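Local coordinates for protein R.Pab1 family restriction endonuclease (PDB 7CFA) that acts as a restriction DNA glycosylase, probably excising a base from its recognition sequence in DNA instead of hydrolysing the phosphodiester backbone directly, at residues Arg22-Ser27 with Tyr48-Ile53; Glu150-Ile155 with Tyr171-Val176; Ile43-Tyr48 with Asn187-Ser192. The protein carries 2 engineered substitutions. All coordinates share one frame; numbering follows the deposited sequence.

Overall arrangement
Strand 47-51 and the chain leading into it link the three contacts: 47-51 pairs with strand 21-27 in contact 1, neighbours strand 166-175 of contact 2, and follows the residues that touch 187-192 in contact 3. Contact 2 pairs 152-159 with 166-175, so contacts 1 and 2 belong to one continuous antiparallel sheet, their centres about 7 Å apart, and the salt bridge between K24 and E154 ties them together. Contact 3 sits nearer the periphery, its centre about 12 Å from that of contact 1 and about 15 Å from that of contact 2. Along the chain, contact 1 closes before contact 2 opens, while contact 3 encloses contact 2 and interleaves with contact 1. Early strands thus join the same sheet as the later hairpin.

Contact 1 (Arg22-Ser27 with Tyr48-Ile53); sequences RIKQRS and YVEWQI
R22 lays its guanidinium alongside E50 in a salt bridge, giving both NE and NH2 to one carboxylate oxygen. R22 NE reaches E50 OE1 at 2.9 Å and R22 NH2 at 2.6 Å, the oxygen close to the guanidinium plane but the two flat groups 38° apart. K24 NZ makes a second salt bridge, 3.2 Å from E50 OE2 on its anti side, completing a network of R22, K24 and E50. K24 crosses E50 nearly at a right angle, and its amine is shared with E154, its stronger partner; the lysine probably offsets the closeness of the E50 and E154 carboxylates. E50 carries CG anti to its backbone N (chi1 -163°), extending the acid toward both bases. Further along, R26 runs extended past the Y48 ring, its CD 3.8 Å from Y48 CE1, and its NH1 donates to Y48 OH at 3.2 Å, guanidinium almost perpendicular to ring. Two antiparallel hydrogen-bonded pairs, R22 with E50 and K24 with Y48, fix this register. Between them, on the other face, I23 CD1 meets V49 CG2 at 3.8 Å. Strand 32-35 flanks 21-27 on its far edge, and 166-175 flanks 47-51, so the contact joins two inner strands.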
loop_
_atom_site.group_PDB
_atom_site.type_symbol
_atom_site.label_atom_id
_atom_site.label_comp_id
_atom_site.label_asym_id
_atom_site.label_seq_id
_atom_site.Cartn_x
_atom_site.Cartn_y
_atom_site.Cartn_z
ATOM N N ARG A 22 4.512 -7.822 -12.058
ATOM C CA ARG A 22 3.060 -7.785 -12.110
ATOM C C ARG A 22 2.621 -7.314 -13.489
ATOM O O ARG A 22 3.331 -6.563 -14.162
ATOM C CB ARG A 22 2.472 -6.872 -11.022
ATOM C CG ARG A 22 2.771 -7.328 -9.598
ATOM C CD ARG A 22 1.971 -6.539 -8.564
ATOM N NE ARG A 22 2.296 -5.115 -8.571
ATOM C CZ ARG A 22 1.849 -4.245 -7.670
ATOM N NH1 ARG A 22 1.059 -4.653 -6.685
ATOM N NH2 ARG A 22 2.193 -2.966 -7.750
ATOM N N ILE A 23 1.443 -7.771 -13.906
ATOM C CA ILE A 23 0.858 -7.409 -15.192
ATOM C C ILE A 23 -0.345 -6.515 -14.932
ATOM O O ILE A 23 -1.235 -6.873 -14.151
ATOM C CB ILE A 23 0.454 -8.653 -16.003
ATOM C CG1 ILE A 23 1.642 -9.604 -16.152
ATOM C CG2 ILE A 23 -0.077 -8.245 -17.369
ATOM C CD1 ILE A 23 2.817 -9.000 -16.891
ATOM N N LYS A 24 -0.372 -5.356 -15.586
ATOM C CA LYS A 24 -1.451 -4.393 -15.437
ATOM C C LYS A 24 -1.901 -3.921 -16.813
ATOM O O LYS A 24 -1.258 -4.195 -17.830
ATOM C CB LYS A 24 -1.020 -3.198 -14.574
ATOM C CG LYS A 24 0.146 -2.409 -15.146
ATOM C CD LYS A 24 0.540 -1.261 -14.232
ATOM C CE LYS A 24 1.726 -0.492 -14.794
ATOM N NZ LYS A 24 2.160 0.605 -13.885
ATOM N N GLN A 25 -3.021 -3.202 -16.836
ATOM C CA GLN A 25 -3.590 -2.662 -18.066
ATOM C C GLN A 25 -3.660 -1.146 -17.946
ATOM O O GLN A 25 -4.291 -0.622 -17.023
ATOM C CB GLN A 25 -4.977 -3.252 -18.336
ATOM C CG GLN A 25 -5.595 -2.819 -19.658
ATOM C CD GLN A 25 -6.839 -3.613 -20.010
ATOM O OE1 GLN A 25 -7.068 -4.702 -19.480
ATOM N NE2 GLN A 25 -7.651 -3.071 -20.910
ATOM N N ARG A 26 -3.015 -0.449 -18.879
ATOM C CA ARG A 26 -2.946 1.007 -18.844
ATOM C C ARG A 26 -4.253 1.594 -19.363
ATOM O O ARG A 26 -4.646 1.338 -20.507
ATOM C CB ARG A 26 -1.760 1.502 -19.670
ATOM C CG ARG A 26 -1.405 2.965 -19.451
ATOM C CD ARG A 26 -0.133 3.335 -20.201
ATOM N NE ARG A 26 0.351 4.664 -19.841
ATOM C CZ ARG A 26 1.462 5.212 -20.325
ATOM N NH1 ARG A 26 2.209 4.546 -21.194
ATOM N NH2 ARG A 26 1.825 6.428 -19.939
ATOM N N SER A 27 -4.925 2.382 -18.522
ATOM C CA SER A 27 -6.209 2.988 -18.876
ATOM C C SER A 27 -5.965 4.284 -19.651
ATOM O O SER A 27 -6.143 5.397 -19.152
ATOM C CB SER A 27 -7.047 3.233 -17.629
ATOM O OG SER A 27 -7.306 2.022 -16.945
ATOM N N TYR A 48 0.718 -3.973 -19.663
ATOM C CA TYR A 48 2.093 -3.608 -19.360
ATOM C C TYR A 48 2.673 -4.558 -18.323
ATOM O O TYR A 48 1.946 -5.160 -17.528
ATOM C CB TYR A 48 2.186 -2.169 -18.836
ATOM C CG TYR A 48 2.280 -1.110 -19.911
ATOM C CD1 TYR A 48 1.205 -0.843 -20.751
ATOM C CD2 TYR A 48 3.442 -0.366 -20.076
ATOM C CE1 TYR A 48 1.289 0.129 -21.731
ATOM C CE2 TYR A 48 3.535 0.607 -21.053
ATOM C CZ TYR A 48 2.457 0.850 -21.877
ATOM O OH TYR A 48 2.545 1.818 -22.851
ATOM N N VAL A 49 3.993 -4.687 -18.343
ATOM C CA VAL A 49 4.726 -5.388 -17.296
ATOM C C VAL A 49 5.163 -4.365 -16.259
ATOM O O VAL A 49 5.714 -3.315 -16.608
ATOM C CB VAL A 49 5.938 -6.136 -17.876
ATOM C CG1 VAL A 49 6.750 -6.782 -16.758
ATOM C CG2 VAL A 49 5.489 -7.177 -18.887
ATOM N N GLU A 50 4.904 -4.655 -14.989
ATOM C CA GLU A 50 5.370 -3.824 -13.886
ATOM C C GLU A 50 6.467 -4.578 -13.152
ATOM O O GLU A 50 6.218 -5.650 -12.591
ATOM C CB GLU A 50 4.230 -3.467 -12.935
ATOM C CG GLU A 50 4.558 -2.302 -12.017
ATOM C CD GLU A 50 3.459 -2.011 -11.018
ATOM O OE1 GLU A 50 3.223 -2.858 -10.131
ATOM O OE2 GLU A 50 2.824 -0.940 -11.128
ATOM N N TRP A 51 7.673 -4.016 -13.151
ATOM C CA TRP A 51 8.865 -4.681 -12.624
ATOM C C TRP A 51 9.488 -3.793 -11.549
ATOM O O TRP A 51 10.109 -2.771 -11.863
ATOM C CB TRP A 51 9.855 -4.972 -13.754
ATOM C CG TRP A 51 11.099 -5.719 -13.359
ATOM C CD1 TRP A 51 11.403 -6.237 -12.131
ATOM C CD2 TRP A 51 12.210 -6.028 -14.211
ATOM N NE1 TRP A 51 12.636 -6.850 -12.169
ATOM C CE2 TRP A 51 13.151 -6.734 -13.434
ATOM C CE3 TRP A 51 12.500 -5.776 -15.555
ATOM C CZ2 TRP A 51 14.359 -7.189 -13.959
ATOM C CZ3 TRP A 51 13.700 -6.228 -16.072
ATOM C CH2 TRP A 51 14.614 -6.925 -15.276
ATOM N N GLN A 52 9.320 -4.180 -10.283
ATOM C CA GLN A 52 9.974 -3.491 -9.170
ATOM C C GLN A 52 11.432 -3.942 -9.140
ATOM O O GLN A 52 11.835 -4.835 -8.390
ATOM C CB GLN A 52 9.265 -3.774 -7.851
ATOM C CG GLN A 52 9.810 -2.960 -6.684
ATOM C CD GLN A 52 9.090 -3.242 -5.380
ATOM O OE1 GLN A 52 8.247 -4.135 -5.301
ATOM N NE2 GLN A 52 9.421 -2.475 -4.348
ATOM N N ILE A 53 12.236 -3.297 -9.976
ATOM C CA ILE A 53 13.598 -3.743 -10.242
ATOM C C ILE A 53 14.543 -3.170 -9.196
ATOM O O ILE A 53 14.368 -2.041 -8.719
ATOM C CB ILE A 53 14.015 -3.338 -11.668
ATOM C CG1 ILE A 53 15.386 -3.915 -12.023
ATOM C CG2 ILE A 53 14.011 -1.821 -11.819
ATOM C CD1 ILE A 53 15.803 -3.634 -13.446
#

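Contact 2 (Glu150-Ile155 with Tyr171-Val176); sequences EFLSEI and YFCFPV
Y171 and E154 form the first antiparallel hydrogen-bonded pair: Y171 N donates to E154 O at 2.8 Å, and Y171 O accepts from E154 N. The phenol ring turns its edge to that same E154 carbonyl, while Y171 CB rests 3.8 Å from E154 CG. Next, F172 stands on the opposite face of the sheet beside S153. A chi1 of -176° swings its ring away from its own backbone N and toward F151, where F172 CZ comes 3.4 Å from F151 CD2; the planes differ by just 12°, yet the rings meet rim to rim. C173 pairs with L152, its N 2.8 Å from L152 O, and its CB touches L152 CD1. C173 SG lies 3.5 Å from E154 OE2, a close approach; the strongest polar partner of that carboxylate is K24. F174 brings CB to 3.5 Å from F151 CD2, its ring inclined 46° to that of F151. P175 closes the walk, its CD 3.1 Å from E150 O. The result is a beta hairpin whose aromatic cluster, F151, F172 and F174, packs with L201 of strand 198-203, while helix 208-219 covers F151 and F172, consistent with the curved, half-pipe sheet of the R.PabI family.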
loop_
_atom_site.group_PDB
_atom_site.type_symbol
_atom_site.label_atom_id
_atom_site.label_comp_id
_atom_site.label_asym_id
_atom_site.label_seq_id
_atom_site.Cartn_x
_atom_site.Cartn_y
_atom_site.Cartn_z
ATOM N N GLU A 150 8.163 3.323 -25.472
ATOM C CA GLU A 150 7.558 2.113 -24.929
ATOM C C GLU A 150 7.910 1.908 -23.459
ATOM O O GLU A 150 7.130 1.296 -22.720
ATOM C CB GLU A 150 7.995 0.898 -25.749
ATOM C CG GLU A 150 7.713 1.017 -27.241
ATOM C CD GLU A 150 6.247 0.822 -27.585
ATOM O OE1 GLU A 150 5.646 -0.165 -27.113
ATOM O OE2 GLU A 150 5.694 1.659 -28.330
ATOM N N PHE A 151 9.059 2.410 -23.019
ATOM C CA PHE A 151 9.555 2.175 -21.670
ATOM C C PHE A 151 9.323 3.393 -20.785
ATOM O O PHE A 151 9.458 4.535 -21.230
ATOM C CB PHE A 151 11.047 1.834 -21.691
ATOM C CG PHE A 151 11.361 0.527 -22.360
ATOM C CD1 PHE A 151 11.632 0.471 -23.717
ATOM C CD2 PHE A 151 11.383 -0.647 -21.630
ATOM C CE1 PHE A 151 11.921 -0.733 -24.330
ATOM C CE2 PHE A 151 11.671 -1.854 -22.236
ATOM C CZ PHE A 151 11.940 -1.898 -23.588
ATOM N N LEU A 152 8.972 3.136 -19.527
ATOM C CA LEU A 152 8.853 4.188 -18.529
ATOM C C LEU A 152 9.171 3.597 -17.167
ATOM O O LEU A 152 9.100 2.382 -16.961
ATOM C CB LEU A 152 7.456 4.829 -18.527
ATOM C CG LEU A 152 6.247 4.014 -18.047
ATOM C CD1 LEU A 152 6.026 4.134 -16.539
ATOM C CD2 LEU A 152 4.994 4.432 -18.799
ATOM N N SER A 153 9.522 4.473 -16.234
ATOM C CA SER A 153 9.686 4.096 -14.841
ATOM C C SER A 153 8.856 5.033 -13.981
ATOM O O SER A 153 8.753 6.229 -14.270
ATOM C CB SER A 153 11.157 4.137 -14.403
ATOM O OG SER A 153 11.673 5.452 -14.469
ATOM N N GLU A 154 8.246 4.482 -12.937
ATOM C CA GLU A 154 7.436 5.261 -12.014
ATOM C C GLU A 154 7.931 5.051 -10.592
ATOM O O GLU A 154 8.228 3.924 -10.183
ATOM C CB GLU A 154 5.952 4.898 -12.126
ATOM C CG GLU A 154 5.650 3.413 -12.109
ATOM C CD GLU A 154 4.182 3.126 -12.364
ATOM O OE1 GLU A 154 3.416 4.093 -12.560
ATOM O OE2 GLU A 154 3.794 1.938 -12.369
ATOM N N ILE A 155 8.026 6.148 -9.848
ATOM C CA ILE A 155 8.504 6.136 -8.472
ATOM C C ILE A 155 7.326 6.444 -7.561
ATOM O O ILE A 155 6.751 7.539 -7.622
ATOM C CB ILE A 155 9.646 7.141 -8.263
ATOM C CG1 ILE A 155 10.815 6.802 -9.191
ATOM C CG2 ILE A 155 10.094 7.143 -6.808
ATOM C CD1 ILE A 155 11.937 7.807 -9.158
ATOM N N TYR A 171 9.515 1.430 -10.166
ATOM C CA TYR A 171 8.933 0.361 -10.962
ATOM C C TYR A 171 9.299 0.580 -12.422
ATOM O O TYR A 171 9.189 1.699 -12.931
ATOM C CB TYR A 171 7.413 0.306 -10.791
ATOM C CG TYR A 171 6.976 -0.067 -9.393
ATOM C CD1 TYR A 171 6.840 0.902 -8.406
ATOM C CD2 TYR A 171 6.707 -1.387 -9.057
ATOM C CE1 TYR A 171 6.446 0.566 -7.124
ATOM C CE2 TYR A 171 6.310 -1.734 -7.777
ATOM C CZ TYR A 171 6.182 -0.753 -6.815
ATOM O OH TYR A 171 5.789 -1.089 -5.541
ATOM N N PHE A 172 9.742 -0.484 -13.082
ATOM C CA PHE A 172 10.125 -0.445 -14.487
ATOM C C PHE A 172 8.996 -1.055 -15.308
ATOM O O PHE A 172 8.601 -2.202 -15.068
ATOM C CB PHE A 172 11.439 -1.197 -14.698
ATOM C CG PHE A 172 11.963 -1.136 -16.102
ATOM C CD1 PHE A 172 11.924 0.046 -16.825
ATOM C CD2 PHE A 172 12.518 -2.260 -16.691
ATOM C CE1 PHE A 172 12.417 0.099 -18.115
ATOM C CE2 PHE A 172 13.014 -2.212 -17.978
ATOM C CZ PHE A 172 12.964 -1.032 -18.691
ATOM N N CYS A 173 8.469 -0.291 -16.262
ATOM C CA CYS A 173 7.265 -0.677 -16.983
ATOM C C CYS A 173 7.482 -0.630 -18.490
ATOM O O CYS A 173 8.210 0.225 -19.006
ATOM C CB CYS A 173 6.085 0.225 -16.606
ATOM S SG CYS A 173 5.752 0.304 -14.830
ATOM N N PHE A 174 6.825 -1.549 -19.187
ATOM C CA PHE A 174 6.889 -1.655 -20.639
ATOM C C PHE A 174 5.785 -2.604 -21.103
ATOM O O PHE A 174 5.346 -3.467 -20.334
ATOM C CB PHE A 174 8.265 -2.156 -21.107
ATOM C CG PHE A 174 8.721 -3.404 -20.414
ATOM C CD1 PHE A 174 8.374 -4.653 -20.905
ATOM C CD2 PHE A 174 9.501 -3.330 -19.273
ATOM C CE1 PHE A 174 8.794 -5.803 -20.266
ATOM C CE2 PHE A 174 9.923 -4.476 -18.631
ATOM C CZ PHE A 174 9.569 -5.714 -19.127
ATOM N N PRO A 175 5.328 -2.464 -22.349
ATOM C CA PRO A 175 4.225 -3.305 -22.831
ATOM C C PRO A 175 4.600 -4.779 -22.875
ATOM O O PRO A 175 5.755 -5.148 -23.102
ATOM C CB PRO A 175 3.954 -2.761 -24.239
ATOM C CG PRO A 175 4.515 -1.381 -24.234
ATOM C CD PRO A 175 5.707 -1.438 -23.335
ATOM N N VAL A 176 3.590 -5.627 -22.660
ATOM C CA VAL A 176 3.795 -7.072 -22.688
ATOM C C VAL A 176 4.134 -7.548 -24.095
ATOM O O VAL A 176 4.898 -8.507 -24.266
ATOM C CB VAL A 176 2.550 -7.793 -22.135
ATOM C CG1 VAL A 176 2.740 -9.305 -22.164
ATOM C CG2 VAL A 176 2.247 -7.319 -20.724
#

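Contact 3 (Ile43-Tyr48 with Asn187-Ser192); sequences INVKHY and NFLNRS. Engineered in segment 187-192: S192 (natural residue Cys).
I43 and R191 meet through the backbone in the tight half of this contact: I43 N donates to R191 O at 2.9 Å, approaching from above the carbonyl plane, 60° out of it. I43 also accepts, and the return bond, from N190 N to I43 O at 2.7 Å, meets the acceptor nearly head-on but is bent at the hydrogen (141°). Between these two bonds I43 CB fits against backbone oxygens, 3.3 Å from R191 O and 3.4 Å from F188 O. The end of the isoleucine leads off to its own segment, where CD1 lies 3.6 Å above one face of the H47 ring, toward the rim.

The other half is looser and lies closer to solvent. Here L189 reaches across with a single methyl: its chi1 of -165° places CG beside its own carbonyl carbon, which carries CD1 to 3.5 Å from N44 C and 3.7 Å from V45 CG1. V45 and N190 are exposed, and N190 meets the other segment chiefly through its backbone.

Each side is shaped by its own turn. In 43-48 a type I turn spans N44 to H47, with N44 OD1 accepting from K46 N as an Asx turn and N44 N donating to H47 ND1. In 187-192 a type II turn runs from F188 to R191. The R191 side chain folds back so that NE donates to N187 O and NH2 lies over one face of the F188 ring, with E197 as a salt-bridge partner.

Two backbone hydrogen bonds and one small apolar touch, with no charged pair across the join, suggest that it rests largely on backbone polarity, the polar side chains serving mainly to shape their own turns.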
loop_
_atom_site.group_PDB
_atom_site.type_symbol
_atom_site.label_atom_id
_atom_site.label_comp_id
_atom_site.label_asym_id
_atom_site.label_seq_id
_atom_site.Cartn_x
_atom_site.Cartn_y
_atom_site.Cartn_z
ATOM N N ILE A 43 -4.001 -10.753 -24.199
ATOM C CA ILE A 43 -3.148 -9.588 -24.021
ATOM C C ILE A 43 -3.357 -8.633 -25.188
ATOM O O ILE A 43 -3.328 -9.048 -26.353
ATOM C CB ILE A 43 -1.677 -10.015 -23.916
ATOM C CG1 ILE A 43 -1.453 -10.835 -22.641
ATOM C CG2 ILE A 43 -0.757 -8.802 -23.969
ATOM C CD1 ILE A 43 -1.702 -10.060 -21.366
ATOM N N ASN A 44 -3.567 -7.359 -24.879
ATOM C CA ASN A 44 -3.697 -6.310 -25.881
ATOM C C ASN A 44 -2.575 -5.286 -25.693
ATOM O O ASN A 44 -1.658 -5.476 -24.890
ATOM C CB ASN A 44 -5.083 -5.665 -25.802
ATOM C CG ASN A 44 -5.416 -5.175 -24.408
ATOM O OD1 ASN A 44 -4.849 -4.194 -23.932
ATOM N ND2 ASN A 44 -6.344 -5.858 -23.747
ATOM N N VAL A 45 -2.662 -4.183 -26.440
ATOM C CA VAL A 45 -1.600 -3.181 -26.422
ATOM C C VAL A 45 -1.543 -2.418 -25.104
ATOM O O VAL A 45 -0.525 -1.779 -24.807
ATOM C CB VAL A 45 -1.775 -2.202 -27.596
ATOM C CG1 VAL A 45 -1.641 -2.938 -28.917
ATOM C CG2 VAL A 45 -3.125 -1.508 -27.503
ATOM N N LYS A 46 -2.607 -2.458 -24.307
ATOM C CA LYS A 46 -2.641 -1.738 -23.042
ATOM C C LYS A 46 -2.068 -2.540 -21.881
ATOM O O LYS A 46 -1.895 -1.984 -20.791
ATOM C CB LYS A 46 -4.076 -1.311 -22.716
ATOM C CG LYS A 46 -4.647 -0.287 -23.686
ATOM C CD LYS A 46 -6.080 0.076 -23.329
ATOM C CE LYS A 46 -6.650 1.087 -24.311
ATOM N NZ LYS A 46 -8.062 1.437 -23.994
ATOM N N HIS A 47 -1.765 -3.820 -22.082
ATOM C CA HIS A 47 -1.175 -4.629 -21.025
ATOM C C HIS A 47 0.308 -4.305 -20.883
ATOM O O HIS A 47 1.064 -4.357 -21.858
ATOM C CB HIS A 47 -1.372 -6.116 -21.307
ATOM C CG HIS A 47 -2.747 -6.614 -20.984
ATOM N ND1 HIS A 47 -3.756 -6.677 -21.921
ATOM C CD2 HIS A 47 -3.281 -7.065 -19.824
ATOM C CE1 HIS A 47 -4.851 -7.151 -21.354
ATOM N NE2 HIS A 47 -4.590 -7.393 -20.082
ATOM N N TYR A 48 0.718 -3.973 -19.663
ATOM C CA TYR A 48 2.093 -3.608 -19.360
ATOM C C TYR A 48 2.673 -4.558 -18.323
ATOM O O TYR A 48 1.946 -5.160 -17.528
ATOM C CB TYR A 48 2.186 -2.169 -18.836
ATOM C CG TYR A 48 2.280 -1.110 -19.911
ATOM C CD1 TYR A 48 1.205 -0.843 -20.751
ATOM C CD2 TYR A 48 3.442 -0.366 -20.076
ATOM C CE1 TYR A 48 1.289 0.129 -21.731
ATOM C CE2 TYR A 48 3.535 0.607 -21.053
ATOM C CZ TYR A 48 2.457 0.850 -21.877
ATOM O OH TYR A 48 2.545 1.818 -22.851
ATOM N N ASN A 187 4.795 -12.861 -29.905
ATOM C CA ASN A 187 3.431 -13.253 -30.239
ATOM C C ASN A 187 2.475 -13.113 -29.059
ATOM O O ASN A 187 1.430 -13.770 -29.035
ATOM C CB ASN A 187 3.410 -14.689 -30.761
ATOM C CG ASN A 187 3.850 -15.696 -29.714
ATOM O OD1 ASN A 187 4.511 -15.343 -28.737
ATOM N ND2 ASN A 187 3.486 -16.958 -29.914
ATOM N N PHE A 188 2.811 -12.276 -28.076
ATOM C CA PHE A 188 1.929 -12.121 -26.923
ATOM C C PHE A 188 0.692 -11.303 -27.267
ATOM O O PHE A 188 -0.354 -11.471 -26.630
ATOM C CB PHE A 188 2.681 -11.477 -25.759
ATOM C CG PHE A 188 3.571 -12.428 -25.015
ATOM C CD1 PHE A 188 4.926 -12.487 -25.288
ATOM C CD2 PHE A 188 3.050 -13.266 -24.042
ATOM C CE1 PHE A 188 5.748 -13.364 -24.604
ATOM C CE2 PHE A 188 3.865 -14.146 -23.356
ATOM C CZ PHE A 188 5.216 -14.194 -23.637
ATOM N N LEU A 189 0.788 -10.424 -28.261
ATOM C CA LEU A 189 -0.341 -9.583 -28.631
ATOM C C LEU A 189 -1.480 -10.438 -29.175
ATOM O O LEU A 189 -1.260 -11.328 -30.002
ATOM C CB LEU A 189 0.090 -8.546 -29.665
ATOM C CG LEU A 189 -0.859 -7.369 -29.895
ATOM C CD1 LEU A 189 -1.094 -6.620 -28.593
ATOM C CD2 LEU A 189 -0.299 -6.438 -30.957
ATOM N N ASN A 190 -2.698 -10.163 -28.700
ATOM C CA ASN A 190 -3.895 -10.917 -29.081
ATOM C C ASN A 190 -3.750 -12.396 -28.723
ATOM O O ASN A 190 -4.075 -13.287 -29.510
ATOM C CB ASN A 190 -4.213 -10.738 -30.569
ATOM C CG ASN A 190 -4.460 -9.291 -30.940
ATOM O OD1 ASN A 190 -4.981 -8.513 -30.140
ATOM N ND2 ASN A 190 -4.084 -8.921 -32.159
ATOM N N ARG A 191 -3.254 -12.652 -27.514
ATOM C CA ARG A 191 -3.057 -14.016 -27.045
ATOM C C ARG A 191 -3.007 -14.018 -25.524
ATOM O O ARG A 191 -2.467 -13.091 -24.916
ATOM C CB ARG A 191 -1.771 -14.626 -27.621
ATOM C CG ARG A 191 -1.505 -16.049 -27.154
ATOM C CD ARG A 191 -0.279 -16.652 -27.818
ATOM N NE ARG A 191 0.962 -15.992 -27.419
ATOM C CZ ARG A 191 1.676 -16.325 -26.348
ATOM N NH1 ARG A 191 1.272 -17.308 -25.555
ATOM N NH2 ARG A 191 2.795 -15.674 -26.068
ATOM N N SER A 192 -3.573 -15.059 -24.921
ATOM C CA SER A 192 -3.531 -15.211 -23.476
ATOM C C SER A 192 -2.199 -15.812 -23.043
ATOM O O SER A 192 -1.553 -16.552 -23.789
ATOM C CB SER A 192 -4.683 -16.090 -22.990
ATOM O OG SER A 192 -4.590 -17.398 -23.526
#